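Local atomic coordinates of succinate dehydrogenase subunit A (Mycolicibacterium smegmatis, PDB entry 7D6V), a protein that serves as the FAD-carrying subunit of the succinate dehydrogenase Sdh1, in which it probably oxidises succinate and passes the electrons on towards quinone. Residues W67-M75 / W84-Q92; L234-E244 / T579-G587. One frame throughout, in Å; residues are numbered along the deposited sequence.

Contact 1: W67-M75 / W84-Q92; sequences WQVHFGDTM and WRMAELHAQ
Phe71 meets the backbone of helix 84-92 with its ring: Ala87 C lies at the edge, near the ring plane, and Glu88 N, approaching obliquely, is 3.5 Å from Phe71 CD1. The first torsion of Phe71 swings CG away from the backbone N and carries the ring across to the turn between Trp84 and Glu88, while Phe71 CB packs 4.1 Å from Ala91 CB. One turn earlier Trp67 lies alongside Gln92, both pointing the same way. Gln92 OE1 sits over the centre of the indole face, its amide plane turned 62° from the ring, and Gln92 CB makes a CH-pi contact 4.3 Å from the centroid of the five-membered ring. Gln68 CD covers the opposite indole face near its rim; Glu88 CG touches Trp67 CZ3 at 3.8 Å. The two helices form a helical hairpin within the FAD-binding domain, their segment axes 8.5 Å apart at 140°. The small side chains of Ala87 and Ala91 are consistent with this approach: Ala91 CB lies 3.5 Å from Trp67 O, and Ala87 CB meets Thr74 CG2 and Met75 SD. Towards helix 427-448, His70 and His90 meet obliquely, CE1 to CE1 at 3.8 Å, with the planes at 77°. Each NE2 is held from outside, His70 by Asn427 and His90 by Ser430. On the other flank Glu88 bridges Arg85 in its own helix and Arg606.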
# COMPACT_ATOMS: atom_id res chain seq x y z
N TRP A 67 -17.97 -22.76 14.45
CA TRP A 67 -17.62 -21.72 15.40
C TRP A 67 -17.17 -22.30 16.73
O TRP A 67 -16.44 -21.63 17.46
CB TRP A 67 -18.80 -20.75 15.59
CG TRP A 67 -19.95 -21.28 16.40
CD1 TRP A 67 -21.11 -21.80 15.91
CD2 TRP A 67 -20.06 -21.31 17.82
NE1 TRP A 67 -21.93 -22.17 16.95
CE2 TRP A 67 -21.31 -21.88 18.13
CE3 TRP A 67 -19.22 -20.93 18.87
CZ2 TRP A 67 -21.74 -22.08 19.44
CZ3 TRP A 67 -19.65 -21.12 20.17
CH2 TRP A 67 -20.89 -21.69 20.44
N GLN A 68 -17.59 -23.52 17.06
CA GLN A 68 -17.10 -24.17 18.27
C GLN A 68 -15.60 -24.46 18.18
O GLN A 68 -14.86 -24.25 19.15
CB GLN A 68 -17.87 -25.47 18.51
CG GLN A 68 -19.29 -25.26 19.00
CD GLN A 68 -20.31 -25.30 17.89
OE1 GLN A 68 -19.98 -25.09 16.72
NE2 GLN A 68 -21.56 -25.57 18.24
N VAL A 69 -15.14 -24.93 17.02
CA VAL A 69 -13.72 -25.22 16.84
C VAL A 69 -12.91 -23.94 16.92
O VAL A 69 -11.86 -23.89 17.57
CB VAL A 69 -13.50 -25.96 15.51
CG1 VAL A 69 -12.02 -26.21 15.28
CG2 VAL A 69 -14.27 -27.26 15.49
N HIS A 70 -13.37 -22.88 16.26
CA HIS A 70 -12.69 -21.59 16.31
C HIS A 70 -12.67 -21.04 17.73
O HIS A 70 -11.67 -20.47 18.17
CB HIS A 70 -13.36 -20.61 15.35
CG HIS A 70 -12.56 -19.37 15.08
ND1 HIS A 70 -12.94 -18.44 14.15
CD2 HIS A 70 -11.42 -18.91 15.63
CE1 HIS A 70 -12.06 -17.46 14.13
NE2 HIS A 70 -11.13 -17.72 15.02
N PHE A 71 -13.78 -21.19 18.46
CA PHE A 71 -13.84 -20.74 19.84
C PHE A 71 -12.83 -21.48 20.71
O PHE A 71 -12.13 -20.87 21.52
CB PHE A 71 -15.26 -20.92 20.38
CG PHE A 71 -15.39 -20.73 21.86
CD1 PHE A 71 -15.29 -19.47 22.42
CD2 PHE A 71 -15.62 -21.81 22.69
CE1 PHE A 71 -15.41 -19.29 23.77
CE2 PHE A 71 -15.74 -21.63 24.05
CZ PHE A 71 -15.64 -20.37 24.59
N GLY A 72 -12.75 -22.80 20.56
CA GLY A 72 -11.76 -23.56 21.31
C GLY A 72 -10.34 -23.18 20.96
O GLY A 72 -9.47 -23.11 21.83
N ASP A 73 -10.08 -22.93 19.67
CA ASP A 73 -8.75 -22.50 19.25
C ASP A 73 -8.38 -21.16 19.86
O ASP A 73 -7.25 -20.96 20.30
CB ASP A 73 -8.69 -22.43 17.73
CG ASP A 73 -8.67 -23.79 17.08
OD1 ASP A 73 -8.64 -24.80 17.81
OD2 ASP A 73 -8.70 -23.85 15.84
N THR A 74 -9.33 -20.22 19.89
CA THR A 74 -9.07 -18.92 20.49
C THR A 74 -8.84 -19.04 21.99
O THR A 74 -7.95 -18.39 22.55
CB THR A 74 -10.23 -17.97 20.19
OG1 THR A 74 -10.23 -17.65 18.80
CG2 THR A 74 -10.10 -16.69 21.00
N MET A 75 -9.63 -19.88 22.67
CA MET A 75 -9.47 -20.04 24.11
C MET A 75 -8.15 -20.71 24.46
O MET A 75 -7.53 -20.38 25.48
CB MET A 75 -10.64 -20.83 24.68
CG MET A 75 -11.96 -20.09 24.66
SD MET A 75 -11.94 -18.50 25.52
CE MET A 75 -11.70 -19.03 27.21
N TRP A 84 -14.54 -15.02 27.60
CA TRP A 84 -15.16 -16.11 26.86
C TRP A 84 -16.35 -15.63 26.04
O TRP A 84 -16.60 -16.16 24.95
CB TRP A 84 -15.59 -17.21 27.82
CG TRP A 84 -16.49 -16.73 28.90
CD1 TRP A 84 -16.12 -16.23 30.11
CD2 TRP A 84 -17.92 -16.69 28.86
NE1 TRP A 84 -17.24 -15.90 30.84
CE2 TRP A 84 -18.35 -16.16 30.10
CE3 TRP A 84 -18.88 -17.05 27.91
CZ2 TRP A 84 -19.70 -15.99 30.40
CZ3 TRP A 84 -20.21 -16.87 28.21
CH2 TRP A 84 -20.61 -16.35 29.45
N ARG A 85 -17.10 -14.65 26.54
CA ARG A 85 -18.21 -14.10 25.78
C ARG A 85 -17.72 -13.43 24.50
O ARG A 85 -18.29 -13.63 23.43
CB ARG A 85 -19.00 -13.12 26.64
CG ARG A 85 -20.25 -12.58 25.99
CD ARG A 85 -21.16 -13.68 25.48
NE ARG A 85 -22.42 -13.12 25.00
CZ ARG A 85 -23.21 -13.70 24.10
NH1 ARG A 85 -24.34 -13.11 23.73
NH2 ARG A 85 -22.88 -14.86 23.57
N MET A 86 -16.63 -12.66 24.60
CA MET A 86 -16.09 -12.00 23.42
C MET A 86 -15.55 -13.02 22.42
O MET A 86 -15.75 -12.88 21.21
CB MET A 86 -14.99 -11.02 23.82
CG MET A 86 -15.52 -9.68 24.29
SD MET A 86 -14.22 -8.60 24.91
CE MET A 86 -13.62 -7.89 23.38
N ALA A 87 -14.87 -14.06 22.91
CA ALA A 87 -14.34 -15.09 22.03
C ALA A 87 -15.45 -15.84 21.31
O ALA A 87 -15.39 -16.05 20.10
CB ALA A 87 -13.46 -16.05 22.82
N GLU A 88 -16.49 -16.23 22.05
CA GLU A 88 -17.62 -16.93 21.44
C GLU A 88 -18.32 -16.06 20.42
O GLU A 88 -18.68 -16.52 19.32
CB GLU A 88 -18.60 -17.37 22.52
CG GLU A 88 -19.96 -17.78 21.99
CD GLU A 88 -21.04 -17.69 23.04
OE1 GLU A 88 -20.86 -16.94 24.02
OE2 GLU A 88 -22.07 -18.37 22.89
N LEU A 89 -18.51 -14.78 20.75
CA LEU A 89 -19.25 -13.88 19.88
C LEU A 89 -18.46 -13.61 18.60
O LEU A 89 -19.02 -13.59 17.50
CB LEU A 89 -19.55 -12.61 20.66
CG LEU A 89 -20.57 -11.58 20.24
CD1 LEU A 89 -21.94 -12.22 20.26
CD2 LEU A 89 -20.52 -10.45 21.24
N HIS A 90 -17.14 -13.43 18.73
CA HIS A 90 -16.28 -13.29 17.57
C HIS A 90 -16.29 -14.55 16.71
O HIS A 90 -16.29 -14.47 15.48
CB HIS A 90 -14.86 -12.95 18.01
CG HIS A 90 -13.84 -13.07 16.93
ND1 HIS A 90 -13.13 -14.23 16.68
CD2 HIS A 90 -13.37 -12.15 16.04
CE1 HIS A 90 -12.29 -14.03 15.68
NE2 HIS A 90 -12.41 -12.78 15.28
N ALA A 91 -16.27 -15.72 17.35
CA ALA A 91 -16.27 -16.96 16.59
C ALA A 91 -17.54 -17.12 15.78
O ALA A 91 -17.49 -17.50 14.60
CB ALA A 91 -16.09 -18.15 17.53
N GLN A 92 -18.69 -16.81 16.37
CA GLN A 92 -19.94 -17.04 15.65
C GLN A 92 -20.39 -15.85 14.80
O GLN A 92 -21.38 -15.99 14.07
CB GLN A 92 -21.06 -17.43 16.63
CG GLN A 92 -21.36 -16.44 17.71
CD GLN A 92 -22.10 -17.07 18.87
OE1 GLN A 92 -22.29 -18.29 18.91
NE2 GLN A 92 -22.52 -16.25 19.82

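Contact 2: L234-E244 / T579-G587; sequences LRAGSALINME and TLLVCRVSG
Leu240 and Cys583 form an antiparallel hydrogen-bonded pair, a single bridge in which each residue satisfies the other's backbone N-H and C=O. Cys583 N gives the shorter bond, 2.7 Å to Leu240 O, nearly straight at 171° and in the carbonyl plane. The return bond, Leu240 N to Cys583 O, is 3.1 Å long, its donor tilted 15° from the plane of the Cys583 carbonyl. Both carbonyl oxygens also take a CA-H...O contact, Leu240 O from Val582 CA at 3.3 Å and Cys583 O from Ala239 CA at 3.4 Å. Apolar groups flank the bridge: Val582 sets CG1 against Ala239 CB and CG2 3.5 Å from Ile241 CG2, while Leu234 CG packs on Val585 CG2. The carboxylate of Glu244 touches Leu581 CD2 through OE2, but the polar partner of that oxygen is Arg557, in a salt bridge. CG of Glu244 stands between its N and carbonyl carbon (chi1 68°), and a further bend at chi2 brings the carboxylate over to Leu581. Arg235 points its CB away from the 579-587 segment, and its NH1 bonds Asn542. The bridge joins the FAD-binding part of the chain to the C-terminal flavoprotein region. Ala239 and Ile241 bond through their backbones to strand 383-395, Val582 and Arg584 to strand 594-597, and Leu234 and Glu244 pack against helix 532-556.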
# COMPACT_ATOMS: atom_id res chain seq x y z
N LEU A 234 -8.50 6.22 30.13
CA LEU A 234 -8.03 6.13 31.50
C LEU A 234 -8.19 7.46 32.23
O LEU A 234 -8.54 7.49 33.42
CB LEU A 234 -6.58 5.66 31.48
CG LEU A 234 -5.86 5.23 32.75
CD1 LEU A 234 -6.55 4.03 33.35
CD2 LEU A 234 -4.43 4.89 32.40
N ARG A 235 -7.95 8.58 31.54
CA ARG A 235 -8.17 9.89 32.13
C ARG A 235 -9.64 10.29 32.15
O ARG A 235 -10.04 11.11 32.98
CB ARG A 235 -7.35 10.95 31.38
CG ARG A 235 -5.85 10.84 31.60
CD ARG A 235 -5.11 12.08 31.10
NE ARG A 235 -5.30 12.29 29.67
CZ ARG A 235 -4.43 11.93 28.74
NH1 ARG A 235 -4.68 12.16 27.46
NH2 ARG A 235 -3.30 11.33 29.08
N ALA A 236 -10.45 9.75 31.24
CA ALA A 236 -11.88 10.01 31.29
C ALA A 236 -12.55 9.28 32.44
O ALA A 236 -13.58 9.72 32.94
CB ALA A 236 -12.54 9.63 29.96
N GLY A 237 -11.98 8.15 32.86
CA GLY A 237 -12.47 7.48 34.04
C GLY A 237 -12.77 6.01 33.85
O GLY A 237 -13.33 5.37 34.74
N SER A 238 -12.40 5.48 32.69
CA SER A 238 -12.58 4.06 32.43
C SER A 238 -11.39 3.29 32.99
O SER A 238 -10.55 3.84 33.72
CB SER A 238 -12.77 3.82 30.94
OG SER A 238 -13.79 4.65 30.42
N ALA A 239 -11.29 2.01 32.65
CA ALA A 239 -10.29 1.13 33.22
C ALA A 239 -9.60 0.34 32.12
O ALA A 239 -10.14 0.16 31.02
CB ALA A 239 -10.92 0.18 34.24
N LEU A 240 -8.40 -0.12 32.43
CA LEU A 240 -7.59 -0.91 31.51
C LEU A 240 -7.34 -2.28 32.13
O LEU A 240 -7.21 -2.41 33.35
CB LEU A 240 -6.26 -0.22 31.21
CG LEU A 240 -6.14 0.65 29.95
CD1 LEU A 240 -7.26 1.67 29.87
CD2 LEU A 240 -4.80 1.35 29.95
N ILE A 241 -7.28 -3.31 31.28
CA ILE A 241 -7.04 -4.67 31.73
C ILE A 241 -5.93 -5.28 30.89
O ILE A 241 -5.68 -4.87 29.75
CB ILE A 241 -8.30 -5.56 31.64
CG1 ILE A 241 -8.87 -5.55 30.23
CG2 ILE A 241 -9.34 -5.09 32.62
CD1 ILE A 241 -9.84 -6.67 29.97
N ASN A 242 -5.25 -6.27 31.47
CA ASN A 242 -4.28 -7.11 30.77
C ASN A 242 -3.17 -6.29 30.13
O ASN A 242 -2.66 -6.64 29.07
CB ASN A 242 -4.96 -7.98 29.72
CG ASN A 242 -5.93 -8.97 30.32
OD1 ASN A 242 -5.89 -9.23 31.52
ND2 ASN A 242 -6.80 -9.52 29.49
N MET A 243 -2.76 -5.19 30.77
CA MET A 243 -1.74 -4.33 30.18
C MET A 243 -0.35 -4.95 30.24
O MET A 243 0.55 -4.45 29.56
CB MET A 243 -1.74 -2.97 30.87
CG MET A 243 -2.89 -2.07 30.46
SD MET A 243 -3.31 -2.21 28.71
CE MET A 243 -2.12 -1.08 27.98
N GLU A 244 -0.16 -6.01 31.02
CA GLU A 244 1.11 -6.71 31.08
C GLU A 244 1.28 -7.74 29.97
O GLU A 244 2.33 -8.38 29.89
CB GLU A 244 1.26 -7.41 32.44
CG GLU A 244 0.30 -8.56 32.66
CD GLU A 244 -1.03 -8.11 33.22
OE1 GLU A 244 -1.56 -7.08 32.79
OE2 GLU A 244 -1.56 -8.81 34.11
N THR A 579 -8.39 -13.76 37.23
CA THR A 579 -7.95 -12.47 37.76
C THR A 579 -7.50 -11.61 36.59
O THR A 579 -6.70 -12.05 35.77
CB THR A 579 -6.80 -12.64 38.76
OG1 THR A 579 -7.16 -13.63 39.74
CG2 THR A 579 -6.52 -11.33 39.47
N LEU A 580 -8.03 -10.39 36.52
CA LEU A 580 -7.76 -9.49 35.40
C LEU A 580 -6.78 -8.38 35.71
O LEU A 580 -6.10 -7.90 34.80
CB LEU A 580 -9.06 -8.87 34.88
CG LEU A 580 -9.98 -9.83 34.13
CD1 LEU A 580 -11.28 -9.14 33.77
CD2 LEU A 580 -9.28 -10.36 32.89
N LEU A 581 -6.69 -7.94 36.97
CA LEU A 581 -5.66 -6.99 37.39
C LEU A 581 -5.82 -5.65 36.65
O LEU A 581 -5.04 -5.27 35.78
CB LEU A 581 -4.28 -7.63 37.20
CG LEU A 581 -2.99 -6.95 37.61
CD1 LEU A 581 -3.04 -6.77 39.10
CD2 LEU A 581 -1.81 -7.81 37.21
N VAL A 582 -6.91 -4.96 37.02
CA VAL A 582 -7.42 -3.78 36.33
C VAL A 582 -6.70 -2.51 36.78
O VAL A 582 -6.46 -2.31 37.98
CB VAL A 582 -8.93 -3.66 36.58
CG1 VAL A 582 -9.48 -2.41 35.96
CG2 VAL A 582 -9.65 -4.87 36.05
N CYS A 583 -6.38 -1.63 35.83
CA CYS A 583 -5.68 -0.37 36.10
C CYS A 583 -6.65 0.81 36.11
O CYS A 583 -7.57 0.87 35.29
CB CYS A 583 -4.59 -0.12 35.06
SG CYS A 583 -3.43 -1.48 34.83
N ARG A 584 -6.43 1.76 37.02
CA ARG A 584 -7.27 2.94 37.13
C ARG A 584 -6.42 4.14 37.54
O ARG A 584 -5.30 4.00 38.03
CB ARG A 584 -8.40 2.75 38.13
CG ARG A 584 -9.69 2.23 37.54
CD ARG A 584 -10.62 1.75 38.63
NE ARG A 584 -11.54 0.72 38.15
CZ ARG A 584 -11.70 -0.46 38.75
NH1 ARG A 584 -11.01 -0.76 39.83
NH2 ARG A 584 -12.56 -1.34 38.25
N VAL A 585 -6.97 5.34 37.32
CA VAL A 585 -6.31 6.60 37.65
C VAL A 585 -6.67 7.02 39.07
O VAL A 585 -7.83 6.95 39.48
CB VAL A 585 -6.70 7.70 36.64
CG1 VAL A 585 -6.45 9.07 37.22
CG2 VAL A 585 -5.92 7.53 35.37
N SER A 586 -5.66 7.48 39.82
CA SER A 586 -5.85 7.95 41.19
C SER A 586 -5.95 9.47 41.27
O SER A 586 -6.97 10.00 41.72
CB SER A 586 -4.72 7.44 42.09
OG SER A 586 -4.84 6.04 42.28
N GLY A 587 -4.91 10.19 40.86
CA GLY A 587 -4.97 11.64 40.83
C GLY A 587 -3.63 12.33 41.01
O GLY A 587 -2.74 11.86 41.72

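Overall arrangement
Both contacts are largely buried: contact 1 has only partly exposed residues at its rim, Trp67, Trp84 and Gln92, whereas contact 2 opens to solvent at Arg584. Their nearest atoms are about 7 Å apart, and they share no helix or strand. Contact 1 is local, between neighbouring helices inside the FAD-binding domain; contact 2 joins that domain to the C-terminal region more than 300 residues later. Contact 1 rests on aromatic and alanine packing, its polar ends bonded mostly elsewhere in the chain, apart from the Arg85-Glu88 salt bridge within one helix. In contact 2 two backbone hydrogen bonds of a single bridge tie the strands, and aliphatic groups pack beside them. The side chains of His90 and Arg235 lie about 9 and 8 Å from FAD.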